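Local coordinates for protein catalase (Pseudomonas syringae, PDB 1M7S) that decomposes hydrogen peroxide into water and oxygen with the help of a bound heme, protecting the cell from peroxide damage, at residues T370-N375 with R380-P385; Y196-A201 with H206-H211; L4-G9 with Q30-L35; V92-G95 with T101-D104. All coordinates share one frame; numbering follows the deposited sequence.

Overall arrangement
The four contacts follow one another along the chain; none nests in another and none crosses. Interaction 3 comes first and joins the N-terminal loop to the start of helix 32-41, closing a loop of 20 residues. Interaction 4 closes a five-residue loop within the connection between strands 82-90 and 107-114 of the barrel, near the heme pocket. Interaction 2 is the hairpin of strands 190-199 and 205-214, further round the same sheet. Interaction 1 lies in the long loop after helix 323-339. Interactions 1 and 2 each close four residues. Interactions 1 and 3 both touch the third subunit, and interactions 3 and 4 both touch the fourth. Interaction 2 stays within its own chain.

Interaction 1. Residues T370-N375 with R380-P385; sequences TTSGVN and RLEPRP
S372 donates its hydroxyl to the carboxylate of E382, with a very short 2.5 Å between OG and OE1. The same OG accepts from the backbone N of V374 at 2.9 Å, which makes an ST turn. With OG anti to the backbone N of S372 (chi1 176°), the hydroxyl lies between V374 N and the carboxylate. Water 1 adds a second link: it accepts from G373 N and donates to E382 OE2, 2.6 Å away. Both carboxylate oxygens of E382 are therefore held.

R384 reaches the V374 carbonyl separately, with both terminal nitrogens. Its NH2 donates to V374 O at 3.3 Å, and NH1 adds a weak bond to the same oxygen. That oxygen sits at the edge of the guanidinium, close to its plane. Water 2 also donates to V374 O. The arginine is extended from CG to NE, and its NE is held by N357.

The packing is modest. V374 CG2 rests on E382 CB at 3.8 Å, while V374 CG1 approaches E382 O at 3.7 Å.

Other subunits meet this region. G373 O accepts from R157 of the second subunit, and R384 packs on L4 of the third. Neither segment is helix or strand. Both belong to the long loop between helix 323-339 and strand 401-402, away from the active site.

Interaction 2. Residues Y196-A201 with H206-H211; sequences YKLVNA and HYVKFH
Y196 and F210 both turn CG toward the side of their own backbone N (chi1 -82° for Y196), and this brings their rings together. They form an offset edge-to-face pair with the edge of F210 toward the face of Y196. The centroids are 5.9 Å apart and the planes stand at 62°. The setting is an antiparallel beta hairpin of strands 190-199 and 205-214, part of the catalase beta barrel.

Four backbone bonds join the strands. Y196 and V208 form one hydrogen-bonded pair, with V208 N to Y196 O at 2.7 Å. L198 and H206 form the next, with L198 N to H206 O at 2.9 Å. K197 and Y207 lie between them as a non-hydrogen-bonded pair. The short strand segments run at 127° to each other, a marked twist.

Y196, L198, V208 and F210 share one face of the sheet. The Y196 side chain is about 7 Å from the heme. K197 and Y207 lie side by side on the other face, pointing the same way. Both polar ends meet E321: K197 NZ in a salt bridge and Y207 OH in a hydrogen bond. One glutamate thus holds two neighbouring strands' side chains. Strands 252-260 and 317-319 flank the hairpin. On the face bearing Y196, the side chains of L198 and V208 cross at about a right angle, and L198 CD1 meets V208 CG2 at 3.6 Å.

Interaction 3. Residues L4-G9 with Q30-L35; sequences LTRDNG and QDVQLL
The guanidinium of R6 carries V32 CG2 over one face, 3.6 Å above the plane and offset toward the rim. The methyl is 3.6 Å from R6 NE and slightly farther from CZ. The amide of Q33 is turned 68° to this guanidinium, and the two side chains slide past each other in opposite directions. The motif is a type I beta turn, R6 to G9, set against the capped first turn of helix 32-41. It belongs to the N-terminal arm of the catalase tetramer.

The bend of R6 at chi3 (-50°) turns its flat end across V32. R6 CG then lies 3.5 Å from Q33 OE1. The amide end of Q33 is held from elsewhere: NE2 donates to N15 and also to water 3. This water lies 3.0 Å from T5 O, to which it probably donates, and so would bridge the loop and the helix. The direct contacts are van der Waals.

Each side also has its own brace. R6 O accepts from T5 OG1 and from G9 N, which come from opposite faces of its plane. D31 is the N-cap of the helix.

Other subunits surround the contact. R6 NH1 donates to L313 of the third subunit, and V32 packs on V329 of that chain. Q33 touches I135 of the fourth. The contact is therefore buried although it lies about 41 Å from the centre of its own chain. At the cap, L34 N reaches D31 OD2 at 3.1 Å from above the carboxylate plane.

Interaction 4. Residues V92-G95 with T101-D104; sequences VVHG and TLRD
D104 receives two backbone N-H groups on a single carboxylate oxygen. V92 N and V93 N each donate to OD1 of D104 at 3.0 Å, and they arrive from the same face of its plane. The bond from V93 is nearly straight at 174° and meets OD1 on the syn side. The bond from V92 comes from above the carboxylate plane. Water 4 also donates to D104 OD1, so three donors grip this oxygen. D104 OD2 lies 3.1 Å from V93 CG2, a tight contact.

Next to this, L102 and H94 form a CH-pi contact. H94 carries CG beside its backbone N (chi1 -62°), which places the ring against L102. L102 CD1 sits over one face of the imidazole, 3.6 Å from the ring centroid. V93 CG1 lies near the opposite face. Both methyls are displaced toward the rim.

Polar partners fix the rotation of the H94 ring. Water 4 lies in the ring plane, 2.7 Å from ND1, and links the histidine to D104. NE2 is bonded to D153. An edge-to-face contact with H97 of the fourth subunit adds to this.

V92 packs on H52, predicted to be an active-site residue, and bonds to it through the backbone. By holding the V92 and V93 amides, D104 probably helps to shape the wall beside H52. The contact closes a five-residue loop within the connection between strands 82-90 and 107-114, neighbours in the barrel sheet. L102 touches Q230 of helix 223-232, which borders the loop here.

Interaction 1. Residues T370-N375 with R380-P385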
loop_
_atom_site.group_PDB
_atom_site.type_symbol
_atom_site.label_atom_id
_atom_site.label_comp_id
_atom_site.label_asym_id
_atom_site.label_seq_id
_atom_site.Cartn_x
_atom_site.Cartn_y
_atom_site.Cartn_z
ATOM N N THR A 370 13.543 -8.248 -17.587
ATOM C CA THR A 370 14.976 -8.411 -17.342
ATOM C C THR A 370 15.396 -9.829 -17.705
ATOM O O THR A 370 14.652 -10.744 -17.354
ATOM C CB THR A 370 15.219 -8.193 -15.833
ATOM O OG1 THR A 370 14.690 -6.910 -15.467
ATOM C CG2 THR A 370 16.685 -8.272 -15.448
ATOM N N THR A 371 16.528 -10.008 -18.374
ATOM C CA THR A 371 17.031 -11.344 -18.702
ATOM C C THR A 371 18.391 -11.573 -18.043
ATOM O O THR A 371 18.760 -12.699 -17.739
ATOM C CB THR A 371 17.193 -11.585 -20.208
ATOM O OG1 THR A 371 17.853 -10.470 -20.834
ATOM C CG2 THR A 371 15.833 -11.755 -20.880
ATOM N N SER A 372 19.103 -10.505 -17.676
ATOM C CA SER A 372 20.408 -10.661 -17.042
ATOM C C SER A 372 20.399 -11.192 -15.639
ATOM O O SER A 372 19.477 -11.061 -14.818
ATOM C CB SER A 372 21.133 -9.294 -17.143
ATOM O OG SER A 372 22.375 -9.348 -16.455
ATOM N N GLY A 373 21.527 -11.791 -15.232
ATOM C CA GLY A 373 21.798 -12.289 -13.887
ATOM C C GLY A 373 22.567 -11.215 -13.092
ATOM O O GLY A 373 22.722 -11.271 -11.865
ATOM N N VAL A 374 23.055 -10.191 -13.780
ATOM C CA VAL A 374 23.819 -9.111 -13.195
ATOM C C VAL A 374 22.974 -7.877 -12.815
ATOM O O VAL A 374 22.726 -6.994 -13.643
ATOM C CB VAL A 374 24.966 -8.667 -14.124
ATOM C CG1 VAL A 374 25.829 -7.574 -13.520
ATOM C CG2 VAL A 374 25.808 -9.894 -14.504
ATOM N N ASN A 375 22.658 -7.818 -11.532
ATOM C CA ASN A 375 21.902 -6.660 -10.989
ATOM C C ASN A 375 22.720 -5.967 -9.881
ATOM O O ASN A 375 22.267 -5.358 -8.894
ATOM C CB ASN A 375 20.565 -7.182 -10.447
ATOM C CG ASN A 375 20.756 -8.232 -9.377
ATOM O OD1 ASN A 375 21.884 -8.716 -9.121
ATOM N ND2 ASN A 375 19.715 -8.684 -8.702
ATOM N N ARG A 380 32.501 -7.698 -13.760
ATOM C CA ARG A 380 33.410 -7.813 -14.906
ATOM C C ARG A 380 32.737 -8.587 -16.042
ATOM O O ARG A 380 33.215 -8.616 -17.187
ATOM C CB ARG A 380 34.751 -8.385 -14.485
ATOM C CG ARG A 380 34.825 -9.849 -14.120
ATOM C CD ARG A 380 36.237 -10.244 -13.701
ATOM N NE ARG A 380 36.642 -9.655 -12.423
ATOM C CZ ARG A 380 37.483 -8.630 -12.304
ATOM N NH1 ARG A 380 38.052 -8.115 -13.385
ATOM N NH2 ARG A 380 37.767 -8.170 -11.099
ATOM N N LEU A 381 31.579 -9.184 -15.757
ATOM C CA LEU A 381 30.830 -9.894 -16.783
ATOM C C LEU A 381 29.890 -8.983 -17.532
ATOM O O LEU A 381 29.800 -9.038 -18.764
ATOM C CB LEU A 381 30.032 -11.055 -16.182
ATOM C CG LEU A 381 30.812 -11.919 -15.190
ATOM C CD1 LEU A 381 29.844 -12.819 -14.452
ATOM C CD2 LEU A 381 31.932 -12.694 -15.871
ATOM N N GLU A 382 29.189 -8.087 -16.823
ATOM C CA GLU A 382 28.275 -7.162 -17.521
ATOM C C GLU A 382 28.403 -5.809 -16.830
ATOM O O GLU A 382 27.656 -5.465 -15.920
ATOM C CB GLU A 382 26.844 -7.686 -17.465
ATOM C CG GLU A 382 26.485 -8.831 -18.410
ATOM C CD GLU A 382 25.036 -9.268 -18.267
ATOM O OE1 GLU A 382 24.258 -8.402 -17.787
ATOM O OE2 GLU A 382 24.606 -10.399 -18.595
ATOM N N PRO A 383 29.489 -5.119 -17.141
ATOM C CA PRO A 383 29.833 -3.874 -16.483
ATOM C C PRO A 383 28.875 -2.750 -16.834
ATOM O O PRO A 383 28.415 -2.633 -17.976
ATOM C CB PRO A 383 31.262 -3.493 -16.917
ATOM C CG PRO A 383 31.554 -4.475 -18.023
ATOM C CD PRO A 383 30.484 -5.527 -18.130
ATOM N N ARG A 384 28.752 -1.818 -15.898
ATOM C CA ARG A 384 28.022 -0.572 -16.038
ATOM C C ARG A 384 28.884 0.588 -15.500
ATOM O O ARG A 384 28.763 1.069 -14.371
ATOM C CB ARG A 384 26.733 -0.597 -15.218
ATOM C CG ARG A 384 25.591 -1.436 -15.735
ATOM C CD ARG A 384 24.328 -1.264 -14.880
ATOM N NE ARG A 384 23.278 -2.181 -15.349
ATOM C CZ ARG A 384 23.058 -3.374 -14.796
ATOM N NH1 ARG A 384 23.776 -3.780 -13.750
ATOM N NH2 ARG A 384 22.126 -4.191 -15.262
ATOM N N PRO A 385 29.865 0.981 -16.276
ATOM C CA PRO A 385 30.793 2.057 -15.919
ATOM C C PRO A 385 30.066 3.376 -15.684
ATOM O O PRO A 385 29.075 3.711 -16.340
ATOM C CB PRO A 385 31.750 2.261 -17.104
ATOM C CG PRO A 385 30.991 1.591 -18.222
ATOM C CD PRO A 385 30.144 0.481 -17.628
HETATM O O HOH W 1 23.633 -12.256 -17.001
HETATM O O HOH W 2 19.971 -6.272 -14.667
#

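Interaction 2. Residues Y196-A201 with H206-H211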
loop_
_atom_site.group_PDB
_atom_site.type_symbol
_atom_site.label_atom_id
_atom_site.label_comp_id
_atom_site.label_asym_id
_atom_site.label_seq_id
_atom_site.Cartn_x
_atom_site.Cartn_y
_atom_site.Cartn_z
ATOM N N TYR A 196 19.918 27.969 -8.124
ATOM C CA TYR A 196 20.360 26.650 -8.471
ATOM C C TYR A 196 21.870 26.830 -8.850
ATOM O O TYR A 196 22.265 27.958 -9.100
ATOM C CB TYR A 196 19.650 26.066 -9.691
ATOM C CG TYR A 196 18.305 25.492 -9.262
ATOM C CD1 TYR A 196 17.247 26.346 -9.016
ATOM C CD2 TYR A 196 18.124 24.128 -9.072
ATOM C CE1 TYR A 196 16.011 25.858 -8.587
ATOM C CE2 TYR A 196 16.879 23.620 -8.677
ATOM C CZ TYR A 196 15.856 24.502 -8.424
ATOM O OH TYR A 196 14.614 24.050 -7.998
ATOM N N LYS A 197 22.588 25.744 -8.784
ATOM C CA LYS A 197 24.022 25.836 -9.090
ATOM C C LYS A 197 24.216 25.215 -10.468
ATOM O O LYS A 197 23.942 24.020 -10.659
ATOM C CB LYS A 197 24.790 25.133 -7.981
ATOM C CG LYS A 197 26.241 24.840 -8.078
ATOM C CD LYS A 197 26.818 23.826 -7.086
ATOM C CE LYS A 197 26.492 24.129 -5.624
ATOM N NZ LYS A 197 27.439 23.343 -4.746
ATOM N N LEU A 198 24.681 26.013 -11.414
ATOM C CA LEU A 198 24.985 25.517 -12.741
ATOM C C LEU A 198 26.502 25.206 -12.805
ATOM O O LEU A 198 27.272 26.059 -12.354
ATOM C CB LEU A 198 24.614 26.509 -13.849
ATOM C CG LEU A 198 23.099 26.783 -13.947
ATOM C CD1 LEU A 198 22.719 27.578 -15.196
ATOM C CD2 LEU A 198 22.301 25.501 -13.927
ATOM N N VAL A 199 26.820 24.080 -13.389
ATOM C CA VAL A 199 28.232 23.675 -13.449
ATOM C C VAL A 199 28.621 23.472 -14.913
ATOM O O VAL A 199 27.856 22.953 -15.737
ATOM C CB VAL A 199 28.625 22.630 -12.413
ATOM C CG1 VAL A 199 27.481 22.053 -11.578
ATOM C CG2 VAL A 199 29.602 21.573 -12.886
ATOM N N ASN A 200 29.786 24.064 -15.242
ATOM C CA ASN A 200 30.224 24.031 -16.641
ATOM C C ASN A 200 31.188 22.891 -16.871
ATOM O O ASN A 200 31.574 22.187 -15.938
ATOM C CB ASN A 200 30.736 25.404 -17.024
ATOM C CG ASN A 200 32.074 25.812 -16.436
ATOM O OD1 ASN A 200 32.836 24.997 -15.918
ATOM N ND2 ASN A 200 32.405 27.099 -16.487
ATOM N N ALA A 201 31.630 22.739 -18.138
ATOM C CA ALA A 201 32.546 21.620 -18.428
ATOM C C ALA A 201 33.883 21.725 -17.718
ATOM O O ALA A 201 34.474 20.647 -17.468
ATOM C CB ALA A 201 32.683 21.439 -19.928
ATOM N N HIS A 206 28.281 28.549 -10.959
ATOM C CA HIS A 206 27.632 29.823 -10.919
ATOM C C HIS A 206 26.254 29.597 -10.211
ATOM O O HIS A 206 25.749 28.501 -10.360
ATOM C CB HIS A 206 27.321 30.494 -12.240
ATOM C CG HIS A 206 28.530 31.031 -12.957
ATOM N ND1 HIS A 206 29.399 30.148 -13.587
ATOM C CD2 HIS A 206 28.983 32.276 -13.159
ATOM C CE1 HIS A 206 30.380 30.849 -14.159
ATOM N NE2 HIS A 206 30.143 32.129 -13.926
ATOM N N TYR A 207 25.816 30.594 -9.451
ATOM C CA TYR A 207 24.498 30.468 -8.816
ATOM C C TYR A 207 23.496 31.190 -9.702
ATOM O O TYR A 207 23.674 32.363 -10.071
ATOM C CB TYR A 207 24.542 31.061 -7.392
ATOM C CG TYR A 207 25.316 30.163 -6.447
ATOM C CD1 TYR A 207 26.664 30.417 -6.139
ATOM C CD2 TYR A 207 24.727 29.041 -5.889
ATOM C CE1 TYR A 207 27.350 29.583 -5.289
ATOM C CE2 TYR A 207 25.413 28.203 -5.024
ATOM C CZ TYR A 207 26.747 28.465 -4.740
ATOM O OH TYR A 207 27.470 27.651 -3.896
ATOM N N VAL A 208 22.391 30.529 -10.021
ATOM C CA VAL A 208 21.443 31.154 -10.956
ATOM C C VAL A 208 20.006 31.078 -10.467
ATOM O O VAL A 208 19.580 30.021 -9.980
ATOM C CB VAL A 208 21.539 30.315 -12.273
ATOM C CG1 VAL A 208 20.550 30.821 -13.282
ATOM C CG2 VAL A 208 22.947 30.344 -12.881
ATOM N N LYS A 209 19.260 32.148 -10.673
ATOM C CA LYS A 209 17.827 32.138 -10.442
ATOM C C LYS A 209 17.117 32.062 -11.804
ATOM O O LYS A 209 17.563 32.630 -12.799
ATOM C CB LYS A 209 17.408 33.370 -9.685
ATOM C CG LYS A 209 17.697 33.173 -8.192
ATOM C CD LYS A 209 17.007 34.350 -7.481
ATOM C CE LYS A 209 17.230 34.165 -5.986
ATOM N NZ LYS A 209 15.989 34.217 -5.222
ATOM N N PHE A 210 16.020 31.320 -11.893
ATOM C CA PHE A 210 15.240 31.156 -13.121
ATOM C C PHE A 210 13.889 31.852 -13.025
ATOM O O PHE A 210 13.205 31.791 -11.989
ATOM C CB PHE A 210 14.916 29.667 -13.354
ATOM C CG PHE A 210 16.111 28.813 -13.641
ATOM C CD1 PHE A 210 16.660 28.779 -14.933
ATOM C CD2 PHE A 210 16.701 28.037 -12.674
ATOM C CE1 PHE A 210 17.764 28.004 -15.204
ATOM C CE2 PHE A 210 17.778 27.238 -12.943
ATOM C CZ PHE A 210 18.337 27.208 -14.220
ATOM N N HIS A 211 13.449 32.470 -14.099
ATOM C CA HIS A 211 12.236 33.255 -14.185
ATOM C C HIS A 211 11.536 33.002 -15.524
ATOM O O HIS A 211 12.146 33.318 -16.568
ATOM C CB HIS A 211 12.570 34.758 -14.056
ATOM C CG HIS A 211 11.437 35.721 -14.291
ATOM N ND1 HIS A 211 11.611 36.894 -15.017
ATOM C CD2 HIS A 211 10.134 35.706 -13.934
ATOM C CE1 HIS A 211 10.444 37.535 -15.080
ATOM N NE2 HIS A 211 9.523 36.854 -14.425
#

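Interaction 3. Residues L4-G9 with Q30-L35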
loop_
_atom_site.group_PDB
_atom_site.type_symbol
_atom_site.label_atom_id
_atom_site.label_comp_id
_atom_site.label_asym_id
_atom_site.label_seq_id
_atom_site.Cartn_x
_atom_site.Cartn_y
_atom_site.Cartn_z
ATOM N N LEU A 4 -17.265 -6.261 -25.273
ATOM C CA LEU A 4 -16.762 -5.908 -23.944
ATOM C C LEU A 4 -16.068 -7.155 -23.414
ATOM O O LEU A 4 -16.551 -8.291 -23.597
ATOM C CB LEU A 4 -18.010 -5.621 -23.089
ATOM C CG LEU A 4 -17.845 -5.362 -21.583
ATOM C CD1 LEU A 4 -17.133 -4.023 -21.377
ATOM C CD2 LEU A 4 -19.247 -5.274 -20.977
ATOM N N THR A 5 -14.956 -7.028 -22.717
ATOM C CA THR A 5 -14.229 -8.112 -22.129
ATOM C C THR A 5 -13.937 -7.865 -20.631
ATOM O O THR A 5 -13.942 -6.713 -20.203
ATOM C CB THR A 5 -12.841 -8.417 -22.725
ATOM O OG1 THR A 5 -11.927 -7.390 -22.268
ATOM C CG2 THR A 5 -12.862 -8.436 -24.260
ATOM N N ARG A 6 -13.564 -8.920 -19.955
ATOM C CA ARG A 6 -13.033 -8.896 -18.594
ATOM C C ARG A 6 -11.522 -8.629 -18.715
ATOM O O ARG A 6 -11.015 -8.510 -19.841
ATOM C CB ARG A 6 -13.340 -10.184 -17.849
ATOM C CG ARG A 6 -14.809 -10.523 -17.650
ATOM C CD ARG A 6 -15.064 -11.382 -16.418
ATOM N NE ARG A 6 -14.184 -12.537 -16.375
ATOM C CZ ARG A 6 -14.260 -13.718 -16.993
ATOM N NH1 ARG A 6 -13.308 -14.622 -16.821
ATOM N NH2 ARG A 6 -15.315 -13.973 -17.730
ATOM N N ASP A 7 -10.811 -8.424 -17.614
ATOM C CA ASP A 7 -9.364 -8.127 -17.634
ATOM C C ASP A 7 -8.502 -9.291 -18.114
ATOM O O ASP A 7 -7.350 -9.079 -18.573
ATOM C CB ASP A 7 -8.993 -7.625 -16.228
ATOM C CG ASP A 7 -9.578 -6.257 -15.860
ATOM O OD1 ASP A 7 -10.048 -5.478 -16.729
ATOM O OD2 ASP A 7 -9.494 -5.874 -14.646
ATOM N N ASN A 8 -8.977 -10.549 -18.114
ATOM C CA ASN A 8 -8.267 -11.672 -18.731
ATOM C C ASN A 8 -8.588 -11.846 -20.227
ATOM O O ASN A 8 -8.180 -12.885 -20.800
ATOM C CB ASN A 8 -8.626 -13.007 -18.085
ATOM C CG ASN A 8 -10.038 -13.487 -18.420
ATOM O OD1 ASN A 8 -10.920 -12.679 -18.731
ATOM N ND2 ASN A 8 -10.263 -14.817 -18.356
ATOM N N GLY A 9 -9.312 -10.917 -20.816
ATOM C CA GLY A 9 -9.687 -10.970 -22.222
ATOM C C GLY A 9 -10.961 -11.757 -22.564
ATOM O O GLY A 9 -11.356 -11.703 -23.729
ATOM N N GLN A 30 -20.307 -16.300 -7.594
ATOM C CA GLN A 30 -19.565 -16.664 -8.806
ATOM C C GLN A 30 -19.681 -15.712 -9.966
ATOM O O GLN A 30 -19.081 -15.911 -11.042
ATOM C CB GLN A 30 -19.980 -18.083 -9.262
ATOM C CG GLN A 30 -21.396 -18.136 -9.870
ATOM C CD GLN A 30 -21.616 -19.591 -10.339
ATOM O OE1 GLN A 30 -21.601 -20.505 -9.533
ATOM N NE2 GLN A 30 -21.708 -19.792 -11.649
ATOM N N ASP A 31 -20.414 -14.587 -9.846
ATOM C CA ASP A 31 -20.512 -13.630 -10.923
ATOM C C ASP A 31 -19.168 -12.889 -10.985
ATOM O O ASP A 31 -19.015 -11.754 -10.493
ATOM C CB ASP A 31 -21.633 -12.620 -10.683
ATOM C CG ASP A 31 -21.879 -11.821 -11.953
ATOM O OD1 ASP A 31 -23.006 -11.322 -12.087
ATOM O OD2 ASP A 31 -20.941 -11.674 -12.801
ATOM N N VAL A 32 -18.224 -13.430 -11.734
ATOM C CA VAL A 32 -16.891 -12.854 -11.836
ATOM C C VAL A 32 -16.874 -11.490 -12.522
ATOM O O VAL A 32 -15.967 -10.695 -12.173
ATOM C CB VAL A 32 -15.903 -13.845 -12.491
ATOM C CG1 VAL A 32 -15.882 -15.138 -11.667
ATOM C CG2 VAL A 32 -16.254 -14.200 -13.907
ATOM N N GLN A 33 -17.809 -11.193 -13.430
ATOM C CA GLN A 33 -17.827 -9.859 -14.036
ATOM C C GLN A 33 -18.251 -8.843 -12.980
ATOM O O GLN A 33 -17.623 -7.756 -12.862
ATOM C CB GLN A 33 -18.697 -9.763 -15.286
ATOM C CG GLN A 33 -19.103 -8.349 -15.756
ATOM C CD GLN A 33 -17.944 -7.632 -16.427
ATOM O OE1 GLN A 33 -16.794 -8.056 -16.244
ATOM N NE2 GLN A 33 -18.163 -6.554 -17.173
ATOM N N LEU A 34 -19.336 -9.131 -12.252
ATOM C CA LEU A 34 -19.705 -8.169 -11.196
ATOM C C LEU A 34 -18.525 -7.906 -10.264
ATOM O O LEU A 34 -18.182 -6.738 -9.941
ATOM C CB LEU A 34 -20.909 -8.707 -10.424
ATOM C CG LEU A 34 -21.339 -7.948 -9.176
ATOM C CD1 LEU A 34 -21.862 -6.556 -9.578
ATOM C CD2 LEU A 34 -22.433 -8.735 -8.479
ATOM N N LEU A 35 -17.901 -8.951 -9.716
ATOM C CA LEU A 35 -16.836 -8.841 -8.732
ATOM C C LEU A 35 -15.599 -8.152 -9.287
ATOM O O LEU A 35 -15.062 -7.261 -8.601
ATOM C CB LEU A 35 -16.369 -10.227 -8.200
ATOM C CG LEU A 35 -17.140 -10.900 -7.054
ATOM C CD1 LEU A 35 -16.836 -10.223 -5.719
ATOM C CD2 LEU A 35 -18.631 -10.852 -7.231
HETATM O O HOH W 3 -15.393 -5.543 -17.871
#

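Interaction 4. Residues V92-G95 with T101-D104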
loop_
_atom_site.group_PDB
_atom_site.type_symbol
_atom_site.label_atom_id
_atom_site.label_comp_id
_atom_site.label_asym_id
_atom_site.label_seq_id
_atom_site.Cartn_x
_atom_site.Cartn_y
_atom_site.Cartn_z
ATOM N N VAL A 92 -2.123 25.321 -3.821
ATOM C CA VAL A 92 -1.205 24.709 -2.878
ATOM C C VAL A 92 -1.872 23.970 -1.719
ATOM O O VAL A 92 -1.623 22.825 -1.423
ATOM C CB VAL A 92 -0.316 25.811 -2.225
ATOM C CG1 VAL A 92 0.573 25.251 -1.116
ATOM C CG2 VAL A 92 0.615 26.440 -3.267
ATOM N N VAL A 93 -2.739 24.713 -1.038
ATOM C CA VAL A 93 -3.298 24.248 0.221
ATOM C C VAL A 93 -4.478 23.315 0.140
ATOM O O VAL A 93 -4.449 22.335 0.892
ATOM C CB VAL A 93 -3.709 25.480 1.072
ATOM C CG1 VAL A 93 -4.282 25.041 2.404
ATOM C CG2 VAL A 93 -2.544 26.446 1.263
ATOM N N HIS A 94 -5.472 23.604 -0.683
ATOM C CA HIS A 94 -6.684 22.768 -0.619
ATOM C C HIS A 94 -6.657 21.531 -1.493
ATOM O O HIS A 94 -5.678 21.322 -2.219
ATOM C CB HIS A 94 -7.901 23.635 -0.885
ATOM C CG HIS A 94 -7.984 24.682 0.189
ATOM N ND1 HIS A 94 -7.376 25.917 0.054
ATOM C CD2 HIS A 94 -8.556 24.612 1.421
ATOM C CE1 HIS A 94 -7.591 26.615 1.184
ATOM N NE2 HIS A 94 -8.303 25.838 2.011
ATOM N N GLY A 95 -7.661 20.669 -1.396
ATOM C CA GLY A 95 -7.673 19.413 -2.119
ATOM C C GLY A 95 -8.245 19.435 -3.527
ATOM O O GLY A 95 -8.488 20.472 -4.155
ATOM N N THR A 101 -10.323 29.689 -7.420
ATOM C CA THR A 101 -10.338 31.052 -6.929
ATOM C C THR A 101 -9.810 31.229 -5.509
ATOM O O THR A 101 -9.614 32.365 -5.032
ATOM C CB THR A 101 -11.798 31.600 -6.862
ATOM O OG1 THR A 101 -12.701 30.529 -6.500
ATOM C CG2 THR A 101 -12.220 32.147 -8.201
ATOM N N LEU A 102 -9.477 30.159 -4.795
ATOM C CA LEU A 102 -8.988 30.316 -3.423
ATOM C C LEU A 102 -7.619 30.999 -3.417
ATOM O O LEU A 102 -6.782 30.715 -4.289
ATOM C CB LEU A 102 -8.909 28.980 -2.706
ATOM C CG LEU A 102 -10.259 28.251 -2.502
ATOM C CD1 LEU A 102 -9.984 27.088 -1.527
ATOM C CD2 LEU A 102 -11.321 29.170 -1.972
ATOM N N ARG A 103 -7.456 31.920 -2.498
ATOM C CA ARG A 103 -6.221 32.702 -2.370
ATOM C C ARG A 103 -5.041 31.801 -2.051
ATOM O O ARG A 103 -5.084 31.079 -1.058
ATOM C CB ARG A 103 -6.378 33.765 -1.260
ATOM C CG ARG A 103 -5.031 34.547 -1.070
ATOM C CD ARG A 103 -5.288 35.602 0.041
ATOM N NE ARG A 103 -6.452 36.407 -0.377
ATOM C CZ ARG A 103 -6.337 37.345 -1.327
ATOM N NH1 ARG A 103 -5.228 37.686 -2.000
ATOM N NH2 ARG A 103 -7.457 37.964 -1.638
ATOM N N ASP A 104 -3.951 31.843 -2.833
ATOM C CA ASP A 104 -2.798 30.977 -2.556
ATOM C C ASP A 104 -1.711 31.335 -3.569
ATOM O O ASP A 104 -2.020 31.939 -4.609
ATOM C CB ASP A 104 -3.203 29.536 -2.954
ATOM C CG ASP A 104 -3.322 28.479 -1.882
ATOM O OD1 ASP A 104 -3.721 27.310 -2.210
ATOM O OD2 ASP A 104 -3.027 28.763 -0.688
HETATM O O HOH W 4 -5.977 26.169 -2.294
#